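Local structure of enoyl-CoA hydratase (Mycolicibacterium smegmatis, 7MCM) at residues Ala167-Leu172 and Leu183-Val188; Gly121-Val126 and Glu141-Leu146. The protein probably catalyses the reversible addition of water to the double bond of enoyl-CoA thioesters, giving 3-hydroxyacyl-CoA in fatty acid metabolism. One frame throughout, in Å; residues are numbered along the deposited sequence.

Overall arrangement
Both contacts lie on the same side of the crotonase-type fold, with centres about 11 Å apart, and follow one another along the chain: interaction 2 closes before interaction 1 opens. Interaction 2 joins helix 120-127, which follows strand 116-118, to the loop after strand 138-140. Interaction 1 joins helix 164-173 to the end of helix 179-185 and the turn beyond it. They meet where Val144 and Glu141 pack against Met170 and Thr171, so helix 164-173 packs against the loop that carries Glu141. Each contact also borders a second subunit, which ties this region to the assembly of six chains.

Interaction 1: Ala167-Leu172 and Leu183-Val188; sequences AAEMTL and LSWGLV
Met170 of helix 164-173 reaches past the indole of Trp185 to end against Leu187. Its CB faces segment 183-188. With CG anti to its own carbonyl carbon, the chain starts out toward the tryptophan, and Met170 CG comes to 3.7 Å from Trp185 CZ3, near the plane of the ring. The sulfur follows along the same edge: Met170 SD lies 5.2 Å from the centroid of the six-membered ring of Trp185 and 88° off its normal, an in-plane Met-aromatic contact. A bend at chi3 (63°) then turns the methyl away from the indole, and Met170 CE meets Leu187 CD2 tip to tip at 4.0 Å. Val177 touches both Met170 and Trp185, so the short strand between the two helices joins the same apolar packing.

One residue earlier, Glu169 extends across the far end of the indole. Its OE2 stands 3.9 Å from Trp185 CH2, with carboxylate and ring planes 59° apart. The acid pairs instead with arginines: OE1 forms a salt bridge with Arg166, and OE2 with Arg207 of a second subunit. After Trp185, Gly186 ends the helix with a positive phi in a Schellman motif, and Leu187 follows it toward the methionine.

No hydrogen bond crosses between the segments. They meet here through apolar and sulfur-aromatic contacts, while the charged group at the margin is directed into the subunit interface.

Interaction 2: Gly121-Val126 and Glu141-Leu146; sequences GCDLAV and ESFVQL
Asp123 of helix 120-127 and Glu141, just beyond strand 138-140, bring their carboxylates together in a buried setting. Asp123 OD1 lies only 2.4 Å from Glu141 OE1, and 3.1 Å from Glu141 OE2, the latter a meeting of two acceptors. The two carboxylates stand perpendicular, their planes 90° apart. OD1 is the aspartate oxygen nearest to both glutamate oxygens. The glutamate gets there by a bend at chi2 (75°), since its CB does not aim at the helix. A third acid, Asp152, comes close to Asp123 OD2.

Aromatic contact involves the other aspartate oxygen. Asp123 OD2 approaches Phe143 CE2 obliquely at 3.4 Å, with carboxylate and ring planes 29° apart, while Glu141 OE1 lies at the edge of the same ring, in its plane. Pro150 packs against both Asp123 and Phe143.

Looser van der Waals packing completes the contact: Cys122 SG is 4.1 Å from both Glu141 N and Glu141 OE1, and the cysteine also rests on Phe139. Leu158 of helix 154-162 touches Glu141.

In crotonase-family enzymes the start of the helix equivalent to 120-127 contributes to the oxyanion hole, and acids on this helix and in the region facing it serve in hydration, so this acidic cluster probably lies at the active site. Three acidic side chains, Asp123, Glu141 and Asp152, gather beside Phe143 and Pro150, and two of their oxygens make a very close polar pair.

Interaction 1: Ala167-Leu172 and Leu183-Val188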
loop_
_atom_site.group_PDB
_atom_site.type_symbol
_atom_site.label_atom_id
_atom_site.label_comp_id
_atom_site.label_asym_id
_atom_site.label_seq_id
_atom_site.Cartn_x
_atom_site.Cartn_y
_atom_site.Cartn_z
ATOM N N ALA B 167 -18.314 4.798 -12.264
ATOM C CA ALA B 167 -17.144 5.430 -12.868
ATOM C C ALA B 167 -16.765 4.737 -14.172
ATOM O O ALA B 167 -16.333 5.389 -15.129
ATOM C CB ALA B 167 -15.969 5.414 -11.892
ATOM N N ALA B 168 -16.889 3.408 -14.210
ATOM C CA ALA B 168 -16.652 2.662 -15.435
ATOM C C ALA B 168 -17.653 3.070 -16.509
ATOM O O ALA B 168 -17.276 3.338 -17.654
ATOM C CB ALA B 168 -16.733 1.153 -15.157
ATOM N N GLU B 169 -18.934 3.151 -16.147
ATOM C CA GLU B 169 -19.940 3.588 -17.106
ATOM C C GLU B 169 -19.606 4.968 -17.667
ATOM O O GLU B 169 -19.629 5.174 -18.885
ATOM C CB GLU B 169 -21.325 3.592 -16.462
ATOM C CG GLU B 169 -22.397 4.123 -17.394
ATOM C CD GLU B 169 -23.760 4.147 -16.756
ATOM O OE1 GLU B 169 -23.910 3.574 -15.660
ATOM O OE2 GLU B 169 -24.685 4.732 -17.348
ATOM N N MET B 170 -19.269 5.927 -16.797
ATOM C CA MET B 170 -18.980 7.272 -17.294
ATOM C C MET B 170 -17.712 7.297 -18.137
ATOM O O MET B 170 -17.646 8.000 -19.153
ATOM C CB MET B 170 -18.830 8.259 -16.128
ATOM C CG MET B 170 -20.104 8.526 -15.354
ATOM S SD MET B 170 -19.868 9.647 -13.959
ATOM C CE MET B 170 -19.359 11.134 -14.797
ATOM N N THR B 171 -16.683 6.566 -17.715
ATOM C CA THR B 171 -15.395 6.647 -18.394
ATOM C C THR B 171 -15.386 5.861 -19.698
ATOM O O THR B 171 -14.737 6.267 -20.668
ATOM C CB THR B 171 -14.286 6.135 -17.469
ATOM O OG1 THR B 171 -14.397 6.784 -16.194
ATOM C CG2 THR B 171 -12.926 6.446 -18.068
ATOM N N LEU B 172 -16.089 4.735 -19.742
ATOM C CA LEU B 172 -16.035 3.881 -20.921
ATOM C C LEU B 172 -17.055 4.261 -21.978
ATOM O O LEU B 172 -16.864 3.923 -23.159
ATOM C CB LEU B 172 -16.239 2.411 -20.521
ATOM C CG LEU B 172 -15.243 1.853 -19.488
ATOM C CD1 LEU B 172 -15.674 0.449 -19.027
ATOM C CD2 LEU B 172 -13.842 1.820 -20.078
ATOM N N LEU B 183 -27.003 13.648 -8.904
ATOM C CA LEU B 183 -27.481 13.611 -7.526
ATOM C C LEU B 183 -27.769 12.181 -7.097
ATOM O O LEU B 183 -27.312 11.734 -6.042
ATOM C CB LEU B 183 -28.740 14.473 -7.380
ATOM C CG LEU B 183 -29.334 14.609 -5.967
ATOM C CD1 LEU B 183 -28.386 15.387 -5.071
ATOM C CD2 LEU B 183 -30.692 15.291 -6.002
ATOM N N SER B 184 -28.503 11.441 -7.937
ATOM C CA SER B 184 -28.863 10.060 -7.637
ATOM C C SER B 184 -27.634 9.190 -7.397
ATOM O O SER B 184 -27.670 8.269 -6.574
ATOM C CB SER B 184 -29.706 9.498 -8.783
ATOM O OG SER B 184 -29.933 8.119 -8.607
ATOM N N TRP B 185 -26.547 9.446 -8.118
ATOM C CA TRP B 185 -25.337 8.647 -7.983
ATOM C C TRP B 185 -24.417 9.134 -6.872
ATOM O O TRP B 185 -23.446 8.442 -6.545
ATOM C CB TRP B 185 -24.547 8.629 -9.299
ATOM C CG TRP B 185 -25.247 7.968 -10.447
ATOM C CD1 TRP B 185 -26.462 7.332 -10.427
ATOM C CD2 TRP B 185 -24.759 7.865 -11.799
ATOM N NE1 TRP B 185 -26.757 6.838 -11.683
ATOM C CE2 TRP B 185 -25.728 7.157 -12.541
ATOM C CE3 TRP B 185 -23.593 8.305 -12.450
ATOM C CZ2 TRP B 185 -25.571 6.883 -13.904
ATOM C CZ3 TRP B 185 -23.436 8.029 -13.801
ATOM C CH2 TRP B 185 -24.424 7.333 -14.517
ATOM N N GLY B 186 -24.718 10.264 -6.244
ATOM C CA GLY B 186 -23.798 10.797 -5.260
ATOM C C GLY B 186 -22.644 11.572 -5.853
ATOM O O GLY B 186 -21.700 11.907 -5.124
ATOM N N LEU B 187 -22.666 11.838 -7.158
ATOM C CA LEU B 187 -21.643 12.698 -7.743
ATOM C C LEU B 187 -21.721 14.108 -7.158
ATOM O O LEU B 187 -20.687 14.752 -6.946
ATOM C CB LEU B 187 -21.793 12.716 -9.262
ATOM C CG LEU B 187 -20.779 13.453 -10.144
ATOM C CD1 LEU B 187 -19.354 13.165 -9.692
ATOM C CD2 LEU B 187 -20.964 13.034 -11.602
ATOM N N VAL B 188 -22.934 14.585 -6.852
ATOM C CA VAL B 188 -23.153 15.846 -6.152
ATOM C C VAL B 188 -24.070 15.591 -4.957
ATOM O O VAL B 188 -24.831 14.620 -4.917
ATOM C CB VAL B 188 -23.768 16.938 -7.056
ATOM C CG1 VAL B 188 -22.927 17.160 -8.302
ATOM C CG2 VAL B 188 -25.206 16.581 -7.423
#

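Interaction 2: Gly121-Val126 and Glu141-Leu146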
loop_
_atom_site.group_PDB
_atom_site.type_symbol
_atom_site.label_atom_id
_atom_site.label_comp_id
_atom_site.label_asym_id
_atom_site.label_seq_id
_atom_site.Cartn_x
_atom_site.Cartn_y
_atom_site.Cartn_z
ATOM N N GLY B 121 -12.669 19.563 -17.042
ATOM C CA GLY B 121 -13.570 20.256 -16.133
ATOM C C GLY B 121 -14.373 19.304 -15.270
ATOM O O GLY B 121 -14.610 19.572 -14.090
ATOM N N CYS B 122 -14.781 18.167 -15.838
ATOM C CA CYS B 122 -15.429 17.137 -15.037
ATOM C C CYS B 122 -14.490 16.650 -13.939
ATOM O O CYS B 122 -14.868 16.583 -12.762
ATOM C CB CYS B 122 -15.874 15.979 -15.941
ATOM S SG CYS B 122 -16.680 14.599 -15.043
ATOM N N ASP B 123 -13.235 16.366 -14.299
ATOM C CA ASP B 123 -12.282 15.830 -13.332
ATOM C C ASP B 123 -11.967 16.847 -12.235
ATOM O O ASP B 123 -11.811 16.473 -11.071
ATOM C CB ASP B 123 -11.004 15.411 -14.048
ATOM C CG ASP B 123 -11.246 14.301 -15.053
ATOM O OD1 ASP B 123 -12.372 13.804 -15.096
ATOM O OD2 ASP B 123 -10.332 13.942 -15.809
ATOM N N LEU B 124 -11.859 18.129 -12.594
ATOM C CA LEU B 124 -11.633 19.171 -11.598
ATOM C C LEU B 124 -12.734 19.170 -10.537
ATOM O O LEU B 124 -12.446 19.189 -9.335
ATOM C CB LEU B 124 -11.543 20.535 -12.280
ATOM C CG LEU B 124 -11.425 21.764 -11.362
ATOM C CD1 LEU B 124 -10.174 21.707 -10.534
ATOM C CD2 LEU B 124 -11.475 23.041 -12.181
ATOM N N ALA B 125 -14.004 19.144 -10.960
ATOM C CA ALA B 125 -15.089 19.118 -9.980
ATOM C C ALA B 125 -14.968 17.911 -9.067
ATOM O O ALA B 125 -15.121 18.019 -7.841
ATOM C CB ALA B 125 -16.438 19.102 -10.688
ATOM N N VAL B 126 -14.631 16.759 -9.646
ATOM C CA VAL B 126 -14.510 15.519 -8.899
ATOM C C VAL B 126 -13.313 15.535 -7.953
ATOM O O VAL B 126 -13.297 14.810 -6.954
ATOM C CB VAL B 126 -14.445 14.382 -9.941
ATOM C CG1 VAL B 126 -14.261 13.098 -9.295
ATOM C CG2 VAL B 126 -15.734 14.367 -10.765
ATOM N N GLU B 141 -17.217 12.604 -18.618
ATOM C CA GLU B 141 -15.867 12.064 -18.729
ATOM C C GLU B 141 -15.645 11.715 -20.201
ATOM O O GLU B 141 -15.607 10.553 -20.603
ATOM C CB GLU B 141 -15.724 10.845 -17.818
ATOM C CG GLU B 141 -14.306 10.396 -17.533
ATOM C CD GLU B 141 -13.598 11.321 -16.539
ATOM O OE1 GLU B 141 -13.548 12.531 -16.803
ATOM O OE2 GLU B 141 -13.062 10.829 -15.523
ATOM N N SER B 142 -15.527 12.767 -21.018
ATOM C CA SER B 142 -15.707 12.651 -22.468
ATOM C C SER B 142 -14.494 12.100 -23.206
ATOM O O SER B 142 -14.601 11.840 -24.412
ATOM C CB SER B 142 -16.051 14.020 -23.050
ATOM O OG SER B 142 -15.022 14.951 -22.757
ATOM N N PHE B 143 -13.368 11.885 -22.514
ATOM C CA PHE B 143 -12.092 11.622 -23.182
ATOM C C PHE B 143 -12.184 10.469 -24.181
ATOM O O PHE B 143 -11.694 10.567 -25.312
ATOM C CB PHE B 143 -11.031 11.308 -22.126
ATOM C CG PHE B 143 -10.766 12.440 -21.187
ATOM C CD1 PHE B 143 -9.833 13.416 -21.500
ATOM C CD2 PHE B 143 -11.472 12.539 -19.985
ATOM C CE1 PHE B 143 -9.591 14.470 -20.612
ATOM C CE2 PHE B 143 -11.237 13.589 -19.105
ATOM C CZ PHE B 143 -10.298 14.547 -19.414
ATOM N N VAL B 144 -12.808 9.361 -23.770
ATOM C CA VAL B 144 -12.829 8.146 -24.585
ATOM C C VAL B 144 -13.478 8.385 -25.941
ATOM O O VAL B 144 -13.137 7.711 -26.929
ATOM C CB VAL B 144 -13.533 7.015 -23.806
ATOM C CG1 VAL B 144 -15.034 7.301 -23.677
ATOM C CG2 VAL B 144 -13.279 5.669 -24.467
ATOM N N GLN B 145 -14.438 9.313 -26.017
ATOM C CA GLN B 145 -15.117 9.587 -27.284
ATOM C C GLN B 145 -14.201 10.243 -28.304
ATOM O O GLN B 145 -14.529 10.267 -29.495
ATOM C CB GLN B 145 -16.349 10.466 -27.053
ATOM C CG GLN B 145 -17.325 9.861 -26.024
ATOM C CD GLN B 145 -18.727 10.411 -26.158
ATOM O OE1 GLN B 145 -18.952 11.398 -26.860
ATOM N NE2 GLN B 145 -19.694 9.743 -25.517
ATOM N N LEU B 146 -13.086 10.806 -27.861
ATOM C CA LEU B 146 -12.106 11.420 -28.742
ATOM C C LEU B 146 -10.858 10.562 -28.883
ATOM O O LEU B 146 -9.831 11.051 -29.360
ATOM C CB LEU B 146 -11.762 12.827 -28.246
ATOM C CG LEU B 146 -12.967 13.757 -28.115
ATOM C CD1 LEU B 146 -12.584 15.054 -27.396
ATOM C CD2 LEU B 146 -13.443 14.099 -29.520
#